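Ent-copalyl diphosphate synthase (Streptomyces platensis, PDB 5BP8) belongs to the terpene cyclases and is built from alpha helices and long loops, with a C-terminal region related to that of squalene-hopene cyclase. Local coordinates at residues 381-394 against 406-418. Sequence-based numbering, arbitrary orientation. Where two conformers were deposited one is given.
Sequences SDWLLDNQLPDGSW and TACCALALAEFGG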
loop_
_atom_site.group_PDB
_atom_site.type_symbol
_atom_site.label_atom_id
_atom_site.label_comp_id
_atom_site.label_asym_id
_atom_site.label_seq_id
_atom_site.Cartn_x
_atom_site.Cartn_y
_atom_site.Cartn_z
ATOM N N SER A 381 1.705 16.033 19.145
ATOM C CA SER A 381 3.014 16.692 19.116
ATOM C C SER A 381 4.023 16.041 20.054
ATOM O O SER A 381 5.099 15.642 19.591
ATOM C CB SER A 381 2.888 18.178 19.439
ATOM O OG SER A 381 2.213 18.828 18.389
ATOM N N ASP A 382 3.688 15.925 21.344
ATOM C CA ASP A 382 4.519 15.176 22.308
ATOM C C ASP A 382 5.011 13.899 21.644
ATOM O O ASP A 382 6.206 13.691 21.476
ATOM C CB ASP A 382 3.736 14.724 23.561
ATOM C CG ASP A 382 4.596 13.859 24.519
ATOM O OD1 ASP A 382 5.735 14.278 24.872
ATOM O OD2 ASP A 382 4.148 12.751 24.909
ATOM N N TRP A 383 4.040 13.072 21.278
ATOM C CA TRP A 383 4.273 11.706 20.869
ATOM C C TRP A 383 5.136 11.606 19.604
ATOM O O TRP A 383 6.044 10.773 19.557
ATOM C CB TRP A 383 2.924 11.017 20.653
ATOM C CG TRP A 383 3.018 9.576 20.444
ATOM C CD1 TRP A 383 3.113 8.605 21.380
ATOM C CD2 TRP A 383 3.030 8.919 19.173
ATOM N NE1 TRP A 383 3.170 7.375 20.780
ATOM C CE2 TRP A 383 3.134 7.544 19.419
ATOM C CE3 TRP A 383 2.965 9.374 17.858
ATOM C CZ2 TRP A 383 3.162 6.598 18.389
ATOM C CZ3 TRP A 383 2.993 8.429 16.827
ATOM C CH2 TRP A 383 3.102 7.070 17.107
ATOM N N LEU A 384 4.854 12.425 18.592
ATOM C CA LEU A 384 5.659 12.404 17.358
ATOM C C LEU A 384 7.091 12.779 17.639
ATOM O O LEU A 384 8.022 12.144 17.168
ATOM C CB LEU A 384 5.099 13.336 16.298
ATOM C CG LEU A 384 3.789 12.889 15.645
ATOM C CD1 LEU A 384 3.254 14.016 14.794
ATOM C CD2 LEU A 384 4.056 11.652 14.801
ATOM N N LEU A 385 7.270 13.830 18.433
ATOM C CA LEU A 385 8.600 14.199 18.881
ATOM C C LEU A 385 9.328 13.087 19.636
ATOM O O LEU A 385 10.503 12.836 19.367
ATOM C CB LEU A 385 8.514 15.477 19.740
ATOM C CG LEU A 385 7.993 16.662 18.922
ATOM C CD1 LEU A 385 7.594 17.877 19.801
ATOM C CD2 LEU A 385 9.047 17.050 17.904
ATOM N N ASP A 386 8.635 12.395 20.528
ATOM C CA ASP A 386 9.251 11.346 21.316
ATOM C C ASP A 386 9.593 10.095 20.472
ATOM O O ASP A 386 10.458 9.317 20.849
ATOM C CB ASP A 386 8.326 10.959 22.473
ATOM C CG ASP A 386 8.020 12.132 23.412
ATOM O OD1 ASP A 386 7.121 11.964 24.262
ATOM O OD2 ASP A 386 8.645 13.216 23.296
ATOM N N ASN A 387 8.893 9.907 19.349
ATOM C CA ASN A 387 9.125 8.751 18.481
ATOM C C ASN A 387 10.065 8.987 17.305
ATOM O O ASN A 387 10.283 8.063 16.505
ATOM C CB ASN A 387 7.789 8.174 18.018
ATOM C CG ASN A 387 7.141 7.349 19.107
ATOM O OD1 ASN A 387 7.401 6.159 19.232
ATOM N ND2 ASN A 387 6.327 7.987 19.933
ATOM N N GLN A 388 10.642 10.192 17.213
ATOM C CA GLN A 388 11.680 10.485 16.234
ATOM C C GLN A 388 12.920 9.662 16.578
ATOM O O GLN A 388 13.321 9.595 17.744
ATOM C CB GLN A 388 12.059 11.972 16.213
ATOM C CG GLN A 388 12.995 12.378 15.071
ATOM C CD GLN A 388 13.224 13.880 14.975
ATOM O OE1 GLN A 388 13.126 14.578 15.970
ATOM N NE2 GLN A 388 13.560 14.381 13.782
ATOM N N LEU A 389 13.543 9.071 15.563
ATOM C CA LEU A 389 14.739 8.251 15.787
ATOM C C LEU A 389 15.971 9.140 16.039
ATOM O O LEU A 389 16.012 10.312 15.644
ATOM C CB LEU A 389 14.964 7.277 14.600
ATOM C CG LEU A 389 13.752 6.374 14.335
ATOM C CD1 LEU A 389 13.850 5.661 12.988
ATOM C CD2 LEU A 389 13.598 5.359 15.458
ATOM N N PRO A 390 17.005 8.571 16.688
ATOM C CA PRO A 390 18.184 9.371 16.973
ATOM C C PRO A 390 18.777 10.052 15.730
ATOM O O PRO A 390 19.286 11.147 15.854
ATOM C CB PRO A 390 19.166 8.375 17.591
ATOM C CG PRO A 390 18.337 7.216 18.048
ATOM C CD PRO A 390 17.056 7.222 17.278
ATOM N N ASP A 391 18.674 9.448 14.542
ATOM C CA ASP A 391 19.244 10.077 13.361
ATOM C C ASP A 391 18.398 11.180 12.723
ATOM O O ASP A 391 18.828 11.796 11.731
ATOM C CB ASP A 391 19.664 9.025 12.303
ATOM C CG ASP A 391 18.492 8.323 11.643
ATOM O OD1 ASP A 391 17.288 8.591 11.956
ATOM O OD2 ASP A 391 18.775 7.479 10.763
ATOM N N GLY A 392 17.215 11.448 13.275
ATOM C CA GLY A 392 16.353 12.498 12.757
ATOM C C GLY A 392 15.205 12.001 11.909
ATOM O O GLY A 392 14.296 12.757 11.545
ATOM N N SER A 393 15.221 10.714 11.603
ATOM C CA SER A 393 14.180 10.132 10.768
ATOM C C SER A 393 13.023 9.613 11.601
ATOM O O SER A 393 13.104 9.553 12.833
ATOM C CB SER A 393 14.786 8.995 9.932
ATOM O OG SER A 393 15.068 7.868 10.734
ATOM N N TRP A 394 11.941 9.217 10.914
ATOM C CA TRP A 394 10.910 8.393 11.519
ATOM C C TRP A 394 10.737 7.155 10.618
ATOM O O TRP A 394 11.196 7.161 9.494
ATOM C CB TRP A 394 9.546 9.105 11.585
ATOM C CG TRP A 394 9.367 10.130 12.696
ATOM C CD1 TRP A 394 8.753 9.939 13.901
ATOM C CD2 TRP A 394 9.732 11.506 12.644
ATOM N NE1 TRP A 394 8.749 11.117 14.625
ATOM C CE2 TRP A 394 9.316 12.098 13.859
ATOM C CE3 TRP A 394 10.381 12.299 11.693
ATOM C CZ2 TRP A 394 9.553 13.462 14.155
ATOM C CZ3 TRP A 394 10.588 13.647 11.967
ATOM C CH2 TRP A 394 10.183 14.214 13.200
ATOM N N THR A 406 9.274 10.104 7.415
ATOM C CA THR A 406 9.962 11.322 7.868
ATOM C C THR A 406 9.309 12.580 7.288
ATOM O O THR A 406 9.140 13.591 7.996
ATOM C CB THR A 406 11.459 11.268 7.521
ATOM O OG1 THR A 406 12.028 10.083 8.100
ATOM C CG2 THR A 406 12.197 12.485 8.116
ATOM N N ALA A 407 8.926 12.531 6.017
ATOM C CA ALA A 407 8.215 13.643 5.417
ATOM C C ALA A 407 6.889 13.878 6.123
ATOM O O ALA A 407 6.585 15.042 6.480
ATOM C CB ALA A 407 7.967 13.428 3.946
ATOM N N CYS A 408 6.109 12.814 6.335
ATOM C CA CYS A 408 4.790 12.967 6.980
ATOM C C CYS A 408 4.929 13.691 8.341
ATOM O O CYS A 408 4.222 14.666 8.609
ATOM C CB CYS A 408 4.102 11.637 7.205
ATOM S SG CYS A 408 3.470 10.889 5.665
ATOM N N CYS A 409 5.816 13.186 9.183
ATOM C CA CYS A 409 5.939 13.646 10.559
ATOM C C CYS A 409 6.550 15.015 10.651
ATOM O O CYS A 409 6.040 15.869 11.396
ATOM C CB CYS A 409 6.747 12.647 11.385
ATOM S SG CYS A 409 5.881 11.087 11.572
ATOM N N ALA A 410 7.621 15.255 9.903
ATOM C CA ALA A 410 8.276 16.584 9.949
ATOM C C ALA A 410 7.378 17.675 9.376
ATOM O O ALA A 410 7.374 18.802 9.889
ATOM C CB ALA A 410 9.596 16.571 9.219
ATOM N N LEU A 411 6.626 17.364 8.322
ATOM C CA LEU A 411 5.775 18.377 7.698
ATOM C C LEU A 411 4.557 18.716 8.548
ATOM O O LEU A 411 4.119 19.865 8.555
ATOM C CB LEU A 411 5.318 17.947 6.300
ATOM C CG LEU A 411 6.460 17.982 5.263
ATOM C CD1 LEU A 411 6.041 17.282 3.975
ATOM C CD2 LEU A 411 6.941 19.413 5.037
ATOM N N ALA A 412 4.018 17.722 9.250
ATOM C CA ALA A 412 2.919 17.938 10.181
ATOM C C ALA A 412 3.422 18.792 11.357
ATOM O O ALA A 412 2.764 19.770 11.751
ATOM C CB ALA A 412 2.392 16.605 10.680
ATOM N N LEU A 413 4.567 18.416 11.906
ATOM C CA LEU A 413 5.163 19.169 13.027
ATOM C C LEU A 413 5.593 20.585 12.649
ATOM O O LEU A 413 5.532 21.498 13.493
ATOM C CB LEU A 413 6.339 18.419 13.618
ATOM C CG LEU A 413 6.003 17.217 14.495
ATOM C CD1 LEU A 413 7.255 16.363 14.639
ATOM C CD2 LEU A 413 5.446 17.591 15.862
ATOM N N ALA A 414 6.054 20.776 11.417
ATOM C CA ALA A 414 6.482 22.094 10.950
ATOM C C ALA A 414 5.308 23.084 10.930
ATOM O O ALA A 414 5.439 24.234 11.348
ATOM C CB ALA A 414 7.116 21.995 9.570
ATOM N N GLU A 415 4.164 22.622 10.464
ATOM C CA GLU A 415 3.007 23.480 10.325
ATOM C C GLU A 415 2.172 23.592 11.625
ATOM O O GLU A 415 1.568 24.651 11.870
ATOM C CB GLU A 415 2.135 23.006 9.147
ATOM C CG GLU A 415 1.024 23.979 8.725
ATOM C CD GLU A 415 1.511 25.347 8.231
ATOM O OE1 GLU A 415 2.686 25.492 7.822
ATOM O OE2 GLU A 415 0.689 26.307 8.261
ATOM N N PHE A 416 2.124 22.537 12.445
ATOM C CA PHE A 416 1.172 22.495 13.582
ATOM C C PHE A 416 1.752 22.109 14.935
ATOM O O PHE A 416 0.998 21.961 15.886
ATOM C CB PHE A 416 0.043 21.519 13.267
ATOM C CG PHE A 416 -0.734 21.899 12.059
ATOM C CD1 PHE A 416 -1.541 23.032 12.068
ATOM C CD2 PHE A 416 -0.632 21.165 10.896
ATOM C CE1 PHE A 416 -2.250 23.404 10.942
ATOM C CE2 PHE A 416 -1.335 21.536 9.774
ATOM C CZ PHE A 416 -2.143 22.653 9.791
ATOM N N GLY A 417 3.059 21.900 15.015
ATOM C CA GLY A 417 3.670 21.434 16.244
ATOM C C GLY A 417 4.078 22.565 17.182
ATOM O O GLY A 417 4.406 22.335 18.349
ATOM N N GLY A 418 4.111 23.781 16.663
ATOM C CA GLY A 418 4.648 24.860 17.441
ATOM C C GLY A 418 6.154 24.841 17.660
ATOM O O GLY A 418 6.865 23.831 17.410
#
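Trp394 is the closing tryptophan of a QW motif, the Gln-Leu-Pro-Asp-Gly-Ser-Trp run from Gln388 to Trp394 that recurs in squalene-hopene cyclase relatives, and it lies against Cys409 of helix 402-416. Cys409 CB sits over the indole, 3.6 Å from the centroid of the six-membered ring, in a CH-pi contact. With SG turned anti to the carbonyl carbon (chi1 -67°), the sulfur rests above the five-membered ring, 3.9 Å from its centroid. On the opposite face lies Gln388 CG, offset toward the rim, so the motif's own glutamine and the next helix sandwich the indole. Gln388 NE2 reaches forward across the turn to Gly392 O at 2.9 Å and also bonds Ala424 O on helix 422-435.

Two N-H groups fix Trp394. Its backbone N gives a nearly straight bond (169°) to Thr406 OG1 at 2.9 Å, and that hydroxyl is bonded in turn to Pro402 O. The indole NE1 donates in the ring plane to Leu384 O at 2.8 Å, near the end of helix 370-386.

Past the ring, Leu413 CD1 meets Trp394 CZ2 at 3.7 Å and Leu385 CD2 at 3.8 Å, while Leu384 CD2 packs on Cys409 SG. The two helix segments run roughly antiparallel, at 137°, and Leu384 and Leu385 meet Cys409 and Leu413 where they face each other, with the indole of Trp394 alongside. Held through both N-H groups and both faces, the tryptophan should have little freedom to tilt or slide, and it ties the turn after one helix to the flank of the next.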